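Local coordinates for protein nigritoxine (Vibrio nigripulchritudo, PDB 5M41) that acts as a bacterial toxin against crustaceans and insects, at residues Y580-H585 against M626-R631; T608-K613 against N692-S697; N620-E625 against F640-I645; E675-P678 against V684-D687. All coordinates share one frame; numbering follows the deposited sequence.

Contact 1: Y580-H585 against M626-R631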
loop_
_atom_site.group_PDB
_atom_site.type_symbol
_atom_site.label_atom_id
_atom_site.label_comp_id
_atom_site.label_asym_id
_atom_site.label_seq_id
_atom_site.Cartn_x
_atom_site.Cartn_y
_atom_site.Cartn_z
ATOM N N TYR A 580 -9.698 -16.433 16.005
ATOM C CA TYR A 580 -8.492 -17.253 15.819
ATOM C C TYR A 580 -8.240 -18.204 16.988
ATOM O O TYR A 580 -7.130 -18.712 17.150
ATOM C CB TYR A 580 -7.270 -16.338 15.641
ATOM C CG TYR A 580 -7.318 -15.508 14.373
ATOM C CD1 TYR A 580 -6.826 -16.006 13.165
ATOM C CD2 TYR A 580 -7.841 -14.226 14.388
ATOM C CE1 TYR A 580 -6.866 -15.236 11.999
ATOM C CE2 TYR A 580 -7.872 -13.445 13.243
ATOM C CZ TYR A 580 -7.403 -13.955 12.055
ATOM O OH TYR A 580 -7.454 -13.154 10.952
ATOM N N SER A 581 -9.240 -18.384 17.844
ATOM C CA SER A 581 -9.118 -19.281 18.990
ATOM C C SER A 581 -9.315 -20.732 18.597
ATOM O O SER A 581 -10.333 -21.071 17.964
ATOM C CB SER A 581 -10.166 -18.936 20.039
ATOM O OG SER A 581 -10.153 -19.914 21.058
ATOM N N PHE A 582 -8.368 -21.586 19.010
ATOM C CA PHE A 582 -8.433 -23.043 18.785
ATOM C C PHE A 582 -8.407 -23.804 20.103
ATOM O O PHE A 582 -8.099 -25.019 20.145
ATOM C CB PHE A 582 -7.309 -23.514 17.849
ATOM C CG PHE A 582 -7.426 -22.947 16.462
ATOM C CD1 PHE A 582 -8.242 -23.563 15.514
ATOM C CD2 PHE A 582 -6.773 -21.763 16.123
ATOM C CE1 PHE A 582 -8.396 -23.011 14.246
ATOM C CE2 PHE A 582 -6.924 -21.198 14.855
ATOM C CZ PHE A 582 -7.736 -21.827 13.919
ATOM N N VAL A 583 -8.762 -23.083 21.171
ATOM C CA VAL A 583 -8.815 -23.638 22.527
ATOM C C VAL A 583 -10.097 -23.220 23.242
ATOM O O VAL A 583 -10.794 -22.298 22.816
ATOM C CB VAL A 583 -7.604 -23.193 23.399
ATOM C CG1 VAL A 583 -6.288 -23.731 22.830
ATOM C CG2 VAL A 583 -7.556 -21.670 23.550
ATOM N N HIS A 584 -10.389 -23.909 24.338
ATOM C CA HIS A 584 -11.426 -23.505 25.278
ATOM C C HIS A 584 -11.097 -24.195 26.563
ATOM O O HIS A 584 -10.203 -25.068 26.586
ATOM C CB HIS A 584 -12.827 -23.862 24.771
ATOM C CG HIS A 584 -13.010 -25.330 24.456
ATOM N ND1 HIS A 584 -13.245 -26.258 25.415
ATOM C CD2 HIS A 584 -12.997 -26.012 23.249
ATOM C CE1 HIS A 584 -13.369 -27.467 24.845
ATOM N NE2 HIS A 584 -13.215 -27.319 23.521
ATOM N N HIS A 585 -11.755 -23.797 27.653
ATOM C CA HIS A 585 -11.644 -24.547 28.893
ATOM C C HIS A 585 -12.975 -25.096 29.327
ATOM O O HIS A 585 -14.015 -24.629 28.884
ATOM C CB HIS A 585 -10.959 -23.765 30.011
ATOM C CG HIS A 585 -11.662 -22.485 30.408
ATOM N ND1 HIS A 585 -12.519 -22.418 31.449
ATOM C CD2 HIS A 585 -11.556 -21.185 29.900
ATOM C CE1 HIS A 585 -12.951 -21.148 31.590
ATOM N NE2 HIS A 585 -12.363 -20.397 30.634
ATOM N N MET A 626 -11.935 -15.830 6.216
ATOM C CA MET A 626 -12.924 -15.272 7.122
ATOM C C MET A 626 -14.119 -16.225 7.308
ATOM O O MET A 626 -14.563 -16.490 8.440
ATOM C CB MET A 626 -13.380 -13.929 6.551
ATOM C CG MET A 626 -14.178 -13.062 7.490
ATOM S SD MET A 626 -14.294 -11.370 6.864
ATOM C CE MET A 626 -12.600 -10.888 6.935
ATOM N N GLU A 627 -14.635 -16.733 6.190
ATOM C CA GLU A 627 -15.730 -17.689 6.219
ATOM C C GLU A 627 -15.247 -18.953 6.944
ATOM O O GLU A 627 -15.979 -19.520 7.769
ATOM C CB GLU A 627 -16.217 -18.005 4.794
ATOM C CG GLU A 627 -16.968 -16.851 4.131
ATOM C CD GLU A 627 -17.471 -17.152 2.723
ATOM O OE1 GLU A 627 -17.030 -18.115 2.084
ATOM O OE2 GLU A 627 -18.320 -16.402 2.225
ATOM N N TRP A 628 -14.005 -19.370 6.669
ATOM C CA TRP A 628 -13.492 -20.591 7.277
ATOM C C TRP A 628 -13.476 -20.494 8.784
ATOM O O TRP A 628 -13.864 -21.443 9.475
ATOM C CB TRP A 628 -12.124 -20.988 6.700
ATOM C CG TRP A 628 -11.672 -22.368 7.133
ATOM C CD1 TRP A 628 -11.720 -23.554 6.400
ATOM C CD2 TRP A 628 -11.104 -22.753 8.433
ATOM N NE1 TRP A 628 -11.221 -24.605 7.138
ATOM C CE2 TRP A 628 -10.854 -24.194 8.365
ATOM C CE3 TRP A 628 -10.799 -22.067 9.608
ATOM C CZ2 TRP A 628 -10.303 -24.898 9.432
ATOM C CZ3 TRP A 628 -10.249 -22.786 10.678
ATOM C CH2 TRP A 628 -10.012 -24.163 10.589
ATOM N N LEU A 629 -13.039 -19.349 9.309
ATOM C CA LEU A 629 -12.884 -19.157 10.759
ATOM C C LEU A 629 -14.219 -19.033 11.505
ATOM O O LEU A 629 -14.378 -19.564 12.610
ATOM C CB LEU A 629 -11.998 -17.933 11.049
ATOM C CG LEU A 629 -10.516 -18.137 10.687
ATOM C CD1 LEU A 629 -9.754 -16.811 10.602
ATOM C CD2 LEU A 629 -9.861 -19.107 11.671
ATOM N N VAL A 630 -15.166 -18.328 10.902
ATOM C CA VAL A 630 -16.501 -18.225 11.450
ATOM C C VAL A 630 -17.109 -19.628 11.466
ATOM O O VAL A 630 -17.674 -20.035 12.470
ATOM C CB VAL A 630 -17.374 -17.224 10.645
ATOM C CG1 VAL A 630 -18.853 -17.353 11.013
ATOM C CG2 VAL A 630 -16.890 -15.796 10.891
ATOM N N ARG A 631 -16.954 -20.375 10.371
ATOM C CA ARG A 631 -17.548 -21.712 10.270
ATOM C C ARG A 631 -16.919 -22.713 11.247
ATOM O O ARG A 631 -17.564 -23.681 11.647
ATOM C CB ARG A 631 -17.480 -22.213 8.829
ATOM C CG ARG A 631 -18.136 -23.561 8.573
ATOM C CD ARG A 631 -18.119 -23.912 7.092
ATOM N NE ARG A 631 -16.774 -23.824 6.520
ATOM C CZ ARG A 631 -16.430 -22.999 5.531
ATOM N NH1 ARG A 631 -17.331 -22.199 4.982
ATOM N NH2 ARG A 631 -15.187 -22.981 5.079
#
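Leu629 meets both aromatic rings of 580-585, one with each of its terminal methyls. CD1 sits 3.6 Å from CE1 of Tyr580 and at an oblique slant to that ring, while CD2 lies 4.1 Å from CZ of Phe582. The side chain leaves helix 625-632 with CG beside the backbone N (chi1 -70°), and its fork then directs one methyl to each ring. Tyr580 starts away from the helix, yet one side of its ring, CD1 through CE1 to CZ, comes back to CD1 of Leu629.

The aromatic part of the contact is a meeting of rims. CE1 of Phe582 approaches CZ3 of Trp628 at 4.0 Å, near the plane of either ring, and the two side chains cross at about a right angle. Trp628 has its CG anti to the backbone N (chi1 -170°), which carries the six-membered half of the indole to the phenylalanine.

This is packing of one helix of the C-terminal region against the residues that lead into strand 583-589 of an antiparallel sheet. Tyr609 of helix 603-614 lies against Tyr580, Phe582 and Leu629, and Phe618 meets Trp628 edge-to-face. NZ of Lys632, in the same helix, gives O of Ser581 a polar tie beside the contact. All four touching residues are buried and the side-chain pairs that meet are apolar, which implies that shape and burial hold these four together.

Contact 2: T608-K613 against N692-S697; sequences TYIEGK and NNIVES
Ile694 reaches helix 603-614 through a single methyl, CD1, which touches two neighbouring side chains. It stands 3.8 Å from CE2 of Tyr609, coming to the ring obliquely, and 4.1 Å from CD1 of Ile610. The nearest CA atoms across the contact, those of Ile610 and Ile694, are 10.4 Å apart, so the helices meet through the ends of long side chains and bury just 80 Å² between these segments.

The torsions account for that reach. In Ile694 the chain beyond CG1 is extended (chi2 173°), which carries CD1 far out from helix 688-704. Tyr609 has its ring anti to the backbone N (chi1 177°), and CG of Lys613, one turn later, lies 3.3 Å above one face of this ring, toward its rim.

In the next shell, a polar bond holds the tyrosine: its hydroxyl is hydrogen-bonded to OE2 of Glu625. Two more polar links lie beside the contact. NZ of Lys613 forms a salt bridge with OD2 of Asp687, just before helix 688-704. Within that helix, OG of Ser697 donates to O of Asn693 at 3.0 Å; the backbone N of Ser697 bonds to the same oxygen from the opposite face of its plane, giving it two donors. Phe618 also meets the Tyr609 ring, and Val729 of helix 719-731 touches Ile610.

Two helices far apart in sequence are thus joined in the buried interior of the C-terminal region. The direct contact is purely apolar, and its polar fastenings lie to the side, at the tyrosine hydroxyl and the lysine amine.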
loop_
_atom_site.group_PDB
_atom_site.type_symbol
_atom_site.label_atom_id
_atom_site.label_comp_id
_atom_site.label_asym_id
_atom_site.label_seq_id
_atom_site.Cartn_x
_atom_site.Cartn_y
_atom_site.Cartn_z
ATOM N N THR A 608 -5.961 -28.241 10.670
ATOM C CA THR A 608 -6.475 -27.852 9.359
ATOM C C THR A 608 -6.118 -26.410 9.088
ATOM O O THR A 608 -5.601 -26.086 8.011
ATOM C CB THR A 608 -8.000 -28.059 9.231
ATOM O OG1 THR A 608 -8.293 -29.457 9.360
ATOM C CG2 THR A 608 -8.500 -27.596 7.858
ATOM N N TYR A 609 -6.373 -25.548 10.063
ATOM C CA TYR A 609 -6.089 -24.129 9.843
ATOM C C TYR A 609 -4.606 -23.904 9.549
ATOM O O TYR A 609 -4.270 -23.237 8.579
ATOM C CB TYR A 609 -6.601 -23.236 10.981
ATOM C CG TYR A 609 -6.238 -21.778 10.784
ATOM C CD1 TYR A 609 -6.984 -20.957 9.930
ATOM C CD2 TYR A 609 -5.129 -21.228 11.425
ATOM C CE1 TYR A 609 -6.642 -19.626 9.733
ATOM C CE2 TYR A 609 -4.773 -19.895 11.238
ATOM C CZ TYR A 609 -5.538 -19.098 10.396
ATOM O OH TYR A 609 -5.189 -17.768 10.208
ATOM N N ILE A 610 -3.732 -24.487 10.358
ATOM C CA ILE A 610 -2.303 -24.266 10.217
ATOM C C ILE A 610 -1.769 -24.834 8.887
ATOM O O ILE A 610 -0.997 -24.152 8.186
ATOM C CB ILE A 610 -1.528 -24.786 11.451
ATOM C CG1 ILE A 610 -1.875 -23.932 12.680
ATOM C CG2 ILE A 610 -0.007 -24.781 11.220
ATOM C CD1 ILE A 610 -1.459 -22.464 12.597
ATOM N N GLU A 611 -2.198 -26.043 8.519
ATOM C CA GLU A 611 -1.826 -26.622 7.224
ATOM C C GLU A 611 -2.276 -25.718 6.076
ATOM O O GLU A 611 -1.557 -25.548 5.105
ATOM C CB GLU A 611 -2.368 -28.044 7.066
ATOM C CG GLU A 611 -1.741 -29.031 8.045
ATOM C CD GLU A 611 -0.254 -29.237 7.790
ATOM O OE1 GLU A 611 0.099 -29.545 6.646
ATOM O OE2 GLU A 611 0.563 -29.101 8.722
ATOM N N GLY A 612 -3.444 -25.100 6.218
ATOM C CA GLY A 612 -3.916 -24.141 5.235
ATOM C C GLY A 612 -3.021 -22.916 5.173
ATOM O O GLY A 612 -2.572 -22.518 4.089
ATOM N N LYS A 613 -2.770 -22.313 6.334
ATOM C CA LYS A 613 -1.893 -21.148 6.428
ATOM C C LYS A 613 -0.449 -21.458 6.015
ATOM O O LYS A 613 0.240 -20.574 5.507
ATOM C CB LYS A 613 -1.914 -20.553 7.825
ATOM C CG LYS A 613 -3.173 -19.767 8.136
ATOM C CD LYS A 613 -3.367 -18.591 7.184
ATOM C CE LYS A 613 -2.742 -17.314 7.709
ATOM N NZ LYS A 613 -3.280 -16.124 6.996
ATOM N N ASN A 692 -0.602 -13.788 16.230
ATOM C CA ASN A 692 -0.772 -13.105 17.536
ATOM C C ASN A 692 -2.133 -13.426 18.198
ATOM O O ASN A 692 -2.204 -13.688 19.403
ATOM C CB ASN A 692 -0.638 -11.580 17.384
ATOM C CG ASN A 692 0.791 -11.141 17.063
ATOM O OD1 ASN A 692 1.736 -11.927 17.164
ATOM N ND2 ASN A 692 0.954 -9.882 16.658
ATOM N N ASN A 693 -3.207 -13.386 17.399
ATOM C CA ASN A 693 -4.534 -13.737 17.891
ATOM C C ASN A 693 -4.674 -15.205 18.303
ATOM O O ASN A 693 -5.368 -15.497 19.261
ATOM C CB ASN A 693 -5.610 -13.339 16.885
ATOM C CG ASN A 693 -5.962 -11.877 16.984
ATOM O OD1 ASN A 693 -6.324 -11.398 18.044
ATOM N ND2 ASN A 693 -5.865 -11.165 15.879
ATOM N N ILE A 694 -4.006 -16.122 17.591
ATOM C CA ILE A 694 -3.984 -17.535 17.979
ATOM C C ILE A 694 -3.383 -17.674 19.386
ATOM O O ILE A 694 -3.927 -18.375 20.261
ATOM C CB ILE A 694 -3.172 -18.365 16.971
ATOM C CG1 ILE A 694 -3.974 -18.600 15.687
ATOM C CG2 ILE A 694 -2.667 -19.678 17.584
ATOM C CD1 ILE A 694 -3.164 -19.268 14.598
ATOM N N VAL A 695 -2.266 -16.993 19.582
ATOM C CA VAL A 695 -1.494 -17.051 20.801
ATOM C C VAL A 695 -2.256 -16.341 21.931
ATOM O O VAL A 695 -2.436 -16.892 23.032
ATOM C CB VAL A 695 -0.085 -16.448 20.543
ATOM C CG1 VAL A 695 0.637 -16.125 21.838
ATOM C CG2 VAL A 695 0.749 -17.435 19.720
ATOM N N GLU A 696 -2.706 -15.126 21.652
ATOM C CA GLU A 696 -3.476 -14.351 22.628
ATOM C C GLU A 696 -4.736 -15.106 23.067
ATOM O O GLU A 696 -5.055 -15.084 24.243
ATOM C CB GLU A 696 -3.824 -12.970 22.069
ATOM C CG GLU A 696 -4.686 -12.102 22.975
ATOM C CD GLU A 696 -4.968 -10.732 22.364
ATOM O OE1 GLU A 696 -5.374 -10.671 21.178
ATOM O OE2 GLU A 696 -4.777 -9.706 23.062
ATOM N N SER A 697 -5.423 -15.786 22.136
ATOM C CA SER A 697 -6.566 -16.660 22.486
ATOM C C SER A 697 -6.146 -17.696 23.502
ATOM O O SER A 697 -6.842 -17.936 24.485
ATOM C CB SER A 697 -7.094 -17.426 21.277
ATOM O OG SER A 697 -7.855 -16.601 20.437
#

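Contact 3: N620-E625 against F640-I645; sequences NKYGNE and FDLKDI
Tyr622 extends its hydroxyl to the carboxylate of Asp641, donating a hydrogen bond from OH to OD2 at 2.8 Å. The oxygen is met from above the carboxylate plane, 39° out of it, and the ring and carboxylate planes are 61° apart. OD2 lies near the plane of the tyrosine ring, at its edge, and is also 3.3 Å from CE1. Asp641 turns its carboxylate anti to the backbone N (chi1 179°), while Tyr622 keeps its ring beside its own N; both CB atoms face the other segment, and the two side chains cross at about a right angle.

Tyr622 is the first residue to leave helical backbone angles after the short helix 618-621. Asn624 then N-caps helix 625-632 through its OD1, so the contact ties the linker between two successive helices to the loop that precedes strand 649-652.

The tyrosine ring rests on CG of Lys621, 3.7 Å above one face and over the centre. NZ of that lysine stays 5.1 Å from OD2 of Asp641, near enough that its charge may favour the carboxylate, though the charged atoms do not touch. CG of Leu642 packs 4.0 Å from the tyrosine OH. The backbone N of Leu642 is hydrogen-bonded to OG1 of Thr608 in helix 603-614. Lys643 curls back within its own segment, and its NZ bonds to O of Phe640 at 2.7 Å from above the carbonyl plane.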
loop_
_atom_site.group_PDB
_atom_site.type_symbol
_atom_site.label_atom_id
_atom_site.label_comp_id
_atom_site.label_asym_id
_atom_site.label_seq_id
_atom_site.Cartn_x
_atom_site.Cartn_y
_atom_site.Cartn_z
ATOM N N ASN A 620 -6.474 -20.112 -1.505
ATOM C CA ASN A 620 -6.296 -21.084 -2.574
ATOM C C ASN A 620 -6.617 -22.506 -2.132
ATOM O O ASN A 620 -7.219 -23.265 -2.885
ATOM C CB ASN A 620 -4.874 -21.032 -3.134
ATOM C CG ASN A 620 -4.641 -22.077 -4.199
ATOM O OD1 ASN A 620 -5.136 -21.964 -5.317
ATOM N ND2 ASN A 620 -3.903 -23.114 -3.849
ATOM N N LYS A 621 -6.216 -22.849 -0.909
ATOM C CA LYS A 621 -6.353 -24.201 -0.379
ATOM C C LYS A 621 -7.748 -24.493 0.170
ATOM O O LYS A 621 -8.380 -25.470 -0.213
ATOM C CB LYS A 621 -5.288 -24.441 0.699
ATOM C CG LYS A 621 -5.345 -25.798 1.381
ATOM C CD LYS A 621 -4.997 -26.949 0.440
ATOM C CE LYS A 621 -5.540 -28.263 0.997
ATOM N NZ LYS A 621 -5.099 -29.464 0.231
ATOM N N TYR A 622 -8.212 -23.668 1.099
ATOM C CA TYR A 622 -9.558 -23.796 1.618
ATOM C C TYR A 622 -10.262 -22.517 1.216
ATOM O O TYR A 622 -9.704 -21.718 0.475
ATOM C CB TYR A 622 -9.528 -24.015 3.127
ATOM C CG TYR A 622 -8.764 -25.262 3.517
ATOM C CD1 TYR A 622 -9.124 -26.510 3.002
ATOM C CD2 TYR A 622 -7.681 -25.199 4.390
ATOM C CE1 TYR A 622 -8.423 -27.659 3.340
ATOM C CE2 TYR A 622 -6.974 -26.343 4.742
ATOM C CZ TYR A 622 -7.350 -27.572 4.216
ATOM O OH TYR A 622 -6.660 -28.716 4.557
ATOM N N GLY A 623 -11.477 -22.283 1.658
ATOM C CA GLY A 623 -12.157 -21.110 1.106
ATOM C C GLY A 623 -11.612 -19.754 1.529
ATOM O O GLY A 623 -10.482 -19.620 2.006
ATOM N N ASN A 624 -12.442 -18.741 1.321
ATOM C CA ASN A 624 -12.371 -17.506 2.064
ATOM C C ASN A 624 -12.017 -17.799 3.535
ATOM O O ASN A 624 -12.677 -18.613 4.204
ATOM C CB ASN A 624 -13.728 -16.826 1.944
ATOM C CG ASN A 624 -13.817 -15.534 2.719
ATOM O OD1 ASN A 624 -13.568 -15.485 3.913
ATOM N ND2 ASN A 624 -14.231 -14.485 2.038
ATOM N N GLU A 625 -10.961 -17.150 4.021
ATOM C CA GLU A 625 -10.406 -17.464 5.325
ATOM C C GLU A 625 -11.333 -16.990 6.432
ATOM O O GLU A 625 -11.500 -17.657 7.450
ATOM C CB GLU A 625 -8.999 -16.879 5.481
ATOM C CG GLU A 625 -8.299 -17.321 6.769
ATOM C CD GLU A 625 -6.926 -16.687 6.937
ATOM O OE1 GLU A 625 -6.404 -16.179 5.935
ATOM O OE2 GLU A 625 -6.371 -16.692 8.060
ATOM N N PHE A 640 -13.616 -31.500 10.175
ATOM C CA PHE A 640 -12.743 -30.599 9.395
ATOM C C PHE A 640 -12.090 -31.361 8.240
ATOM O O PHE A 640 -12.073 -32.589 8.252
ATOM C CB PHE A 640 -11.669 -29.970 10.290
ATOM C CG PHE A 640 -12.225 -29.024 11.314
ATOM C CD1 PHE A 640 -12.411 -27.681 11.010
ATOM C CD2 PHE A 640 -12.563 -29.478 12.583
ATOM C CE1 PHE A 640 -12.930 -26.806 11.952
ATOM C CE2 PHE A 640 -13.080 -28.606 13.542
ATOM C CZ PHE A 640 -13.275 -27.269 13.221
ATOM N N ASP A 641 -11.550 -30.645 7.254
ATOM C CA ASP A 641 -10.886 -31.281 6.102
ATOM C C ASP A 641 -9.831 -32.293 6.548
ATOM O O ASP A 641 -9.670 -33.354 5.942
ATOM C CB ASP A 641 -10.244 -30.232 5.194
ATOM C CG ASP A 641 -9.526 -30.849 3.990
ATOM O OD1 ASP A 641 -10.216 -31.283 3.038
ATOM O OD2 ASP A 641 -8.272 -30.886 3.985
ATOM N N LEU A 642 -9.106 -31.969 7.613
ATOM C CA LEU A 642 -8.148 -32.908 8.150
ATOM C C LEU A 642 -8.721 -33.535 9.404
ATOM O O LEU A 642 -9.282 -32.840 10.265
ATOM C CB LEU A 642 -6.789 -32.241 8.405
ATOM C CG LEU A 642 -6.122 -31.632 7.176
ATOM C CD1 LEU A 642 -4.754 -31.079 7.558
ATOM C CD2 LEU A 642 -5.997 -32.634 6.015
ATOM N N LYS A 643 -8.595 -34.860 9.486
ATOM C CA LYS A 643 -9.191 -35.627 10.576
ATOM C C LYS A 643 -8.133 -36.487 11.246
ATOM O O LYS A 643 -8.450 -37.372 12.034
ATOM C CB LYS A 643 -10.325 -36.499 10.039
ATOM C CG LYS A 643 -11.231 -35.793 9.039
ATOM C CD LYS A 643 -12.425 -36.661 8.673
ATOM C CE LYS A 643 -13.644 -35.837 8.268
ATOM N NZ LYS A 643 -13.354 -34.796 7.255
ATOM N N ASP A 644 -6.868 -36.204 10.949
ATOM C CA ASP A 644 -5.761 -37.077 11.369
ATOM C C ASP A 644 -5.594 -37.277 12.870
ATOM O O ASP A 644 -5.158 -38.348 13.292
ATOM C CB ASP A 644 -4.446 -36.572 10.778
ATOM C CG ASP A 644 -4.509 -36.468 9.271
ATOM O OD1 ASP A 644 -4.323 -37.521 8.607
ATOM O OD2 ASP A 644 -4.779 -35.354 8.760
ATOM N N ILE A 645 -5.881 -36.251 13.673
ATOM C CA ILE A 645 -5.714 -36.389 15.116
ATOM C C ILE A 645 -6.969 -37.041 15.692
ATOM O O ILE A 645 -8.081 -36.509 15.529
ATOM C CB ILE A 645 -5.439 -35.061 15.842
ATOM C CG1 ILE A 645 -4.465 -34.155 15.045
ATOM C CG2 ILE A 645 -4.930 -35.345 17.248
ATOM C CD1 ILE A 645 -3.078 -34.750 14.790
#

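Contact 4: E675-P678 against V684-D687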
loop_
_atom_site.group_PDB
_atom_site.type_symbol
_atom_site.label_atom_id
_atom_site.label_comp_id
_atom_site.label_asym_id
_atom_site.label_seq_id
_atom_site.Cartn_x
_atom_site.Cartn_y
_atom_site.Cartn_z
ATOM N N GLU A 675 4.280 -19.750 18.401
ATOM C CA GLU A 675 4.587 -18.348 18.216
ATOM C C GLU A 675 5.813 -18.133 17.305
ATOM O O GLU A 675 5.805 -17.270 16.449
ATOM C CB GLU A 675 4.860 -17.731 19.581
ATOM C CG GLU A 675 4.986 -16.223 19.598
ATOM C CD GLU A 675 5.133 -15.677 21.012
ATOM O OE1 GLU A 675 5.754 -16.376 21.853
ATOM O OE2 GLU A 675 4.629 -14.554 21.288
ATOM N N ASN A 676 6.850 -18.936 17.495
ATOM C CA ASN A 676 8.012 -18.884 16.616
ATOM C C ASN A 676 7.768 -19.416 15.199
ATOM O O ASN A 676 8.508 -19.067 14.295
ATOM C CB ASN A 676 9.197 -19.618 17.225
ATOM C CG ASN A 676 10.453 -19.517 16.354
ATOM O OD1 ASN A 676 11.039 -18.433 16.198
ATOM N ND2 ASN A 676 10.859 -20.642 15.769
ATOM N N ALA A 677 6.752 -20.263 14.998
ATOM C CA ALA A 677 6.463 -20.772 13.637
ATOM C C ALA A 677 7.740 -21.300 12.902
ATOM O O ALA A 677 8.046 -20.856 11.799
ATOM C CB ALA A 677 5.810 -19.662 12.807
ATOM N N PRO A 678 8.496 -22.212 13.526
ATOM C CA PRO A 678 9.742 -22.641 12.871
ATOM C C PRO A 678 9.497 -23.657 11.770
ATOM O O PRO A 678 8.380 -24.203 11.638
ATOM C CB PRO A 678 10.509 -23.318 14.000
ATOM C CG PRO A 678 9.418 -23.882 14.871
ATOM C CD PRO A 678 8.299 -22.868 14.829
ATOM N N VAL A 684 3.312 -19.204 8.165
ATOM C CA VAL A 684 2.229 -18.749 9.061
ATOM C C VAL A 684 2.625 -17.395 9.660
ATOM O O VAL A 684 1.784 -16.516 9.855
ATOM C CB VAL A 684 1.923 -19.785 10.178
ATOM C CG1 VAL A 684 0.797 -19.321 11.094
ATOM C CG2 VAL A 684 1.585 -21.133 9.571
ATOM N N LYS A 685 3.922 -17.228 9.893
ATOM C CA LYS A 685 4.474 -16.006 10.467
ATOM C C LYS A 685 4.310 -14.760 9.586
ATOM O O LYS A 685 4.379 -13.651 10.101
ATOM C CB LYS A 685 5.946 -16.215 10.802
ATOM C CG LYS A 685 6.363 -15.646 12.148
ATOM C CD LYS A 685 7.851 -15.897 12.366
ATOM C CE LYS A 685 8.245 -15.670 13.822
ATOM N NZ LYS A 685 9.673 -16.029 14.067
ATOM N N ASN A 686 4.094 -14.943 8.280
ATOM C CA ASN A 686 3.757 -13.834 7.369
ATOM C C ASN A 686 2.463 -13.124 7.756
ATOM O O ASN A 686 2.291 -11.929 7.476
ATOM C CB ASN A 686 3.591 -14.333 5.931
ATOM C CG ASN A 686 4.892 -14.820 5.316
ATOM O OD1 ASN A 686 5.980 -14.517 5.805
ATOM N ND2 ASN A 686 4.782 -15.564 4.220
ATOM N N ASP A 687 1.541 -13.857 8.376
ATOM C CA ASP A 687 0.314 -13.235 8.887
ATOM C C ASP A 687 0.412 -13.077 10.411
ATOM O O ASP A 687 -0.097 -13.903 11.184
ATOM C CB ASP A 687 -0.897 -14.065 8.466
ATOM C CG ASP A 687 -2.232 -13.403 8.781
ATOM O OD1 ASP A 687 -2.305 -12.396 9.523
ATOM O OD2 ASP A 687 -3.247 -13.925 8.274
#
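Lys685 brings its amine to two oxygens of Asn676, and both hydrogen bonds are weak. NZ is 3.3 Å from the backbone O of Asn676 and 3.5 Å from its side-chain OD1, so one residue offers the lysine both its main chain and its amide. The motif is a helix-loop-helix connection: Asn676 is the last residue of helix 667-676, and Lys685 belongs to a 3-10 turn shortly before helix 688-704. A cation beside carbonyls at a helix C-terminus is electrostatically reasonable, since the helix dipole places partial negative charge there.

The lysine chain is extended from CG onward (chi2 -179°), and this carries NZ across the C-terminal end of the helix to Asn676. On the way CE passes 3.4 Å from O of Asn676 and also lies close to O of Glu675. Asn676 itself begins away from the 3-10 turn; its CG is anti to the backbone N (chi1 -177°), and OD1 turns back to the amine.

Beneath the polar end lies aliphatic packing. Ala677, which has left the helix with a positive phi of 48°, directs its methyl at the base of Lys685. Outside the pair, Val684 and Lys685 both pack on Leu691 of the following helix, and Val684 also touches Lys613 of helix 603-614. Asp687 N-caps helix 688-704, its OD1 bonded to the backbone N of Ala690, and its own N closes the 3-10 turn onto O of Val684. At the base of the lysine, CB of Ala677 lies 4.0 Å from CB of Lys685.

In the fold
Contacts 1 and 2 are buried and apolar, contact 3 lies at the surface and turns on a charged hydrogen bond, and contact 4 is partly buried with weak polar bonds over aliphatic packing. Contacts 1 and 2 touch directly, CD2 of Tyr580 lying 3.5 Å from CB of Asn693. Helix 688-704 supplies one side of contact 2, and contact 4 lies in the connection that leads into it; both contact 3 and contact 4 are nested in the chain between the segments of contact 2. Helix 603-614, the other side of contact 2, links it by polar bonds to contacts 3 and 4. Contacts 1 and 4, by contrast, do not touch.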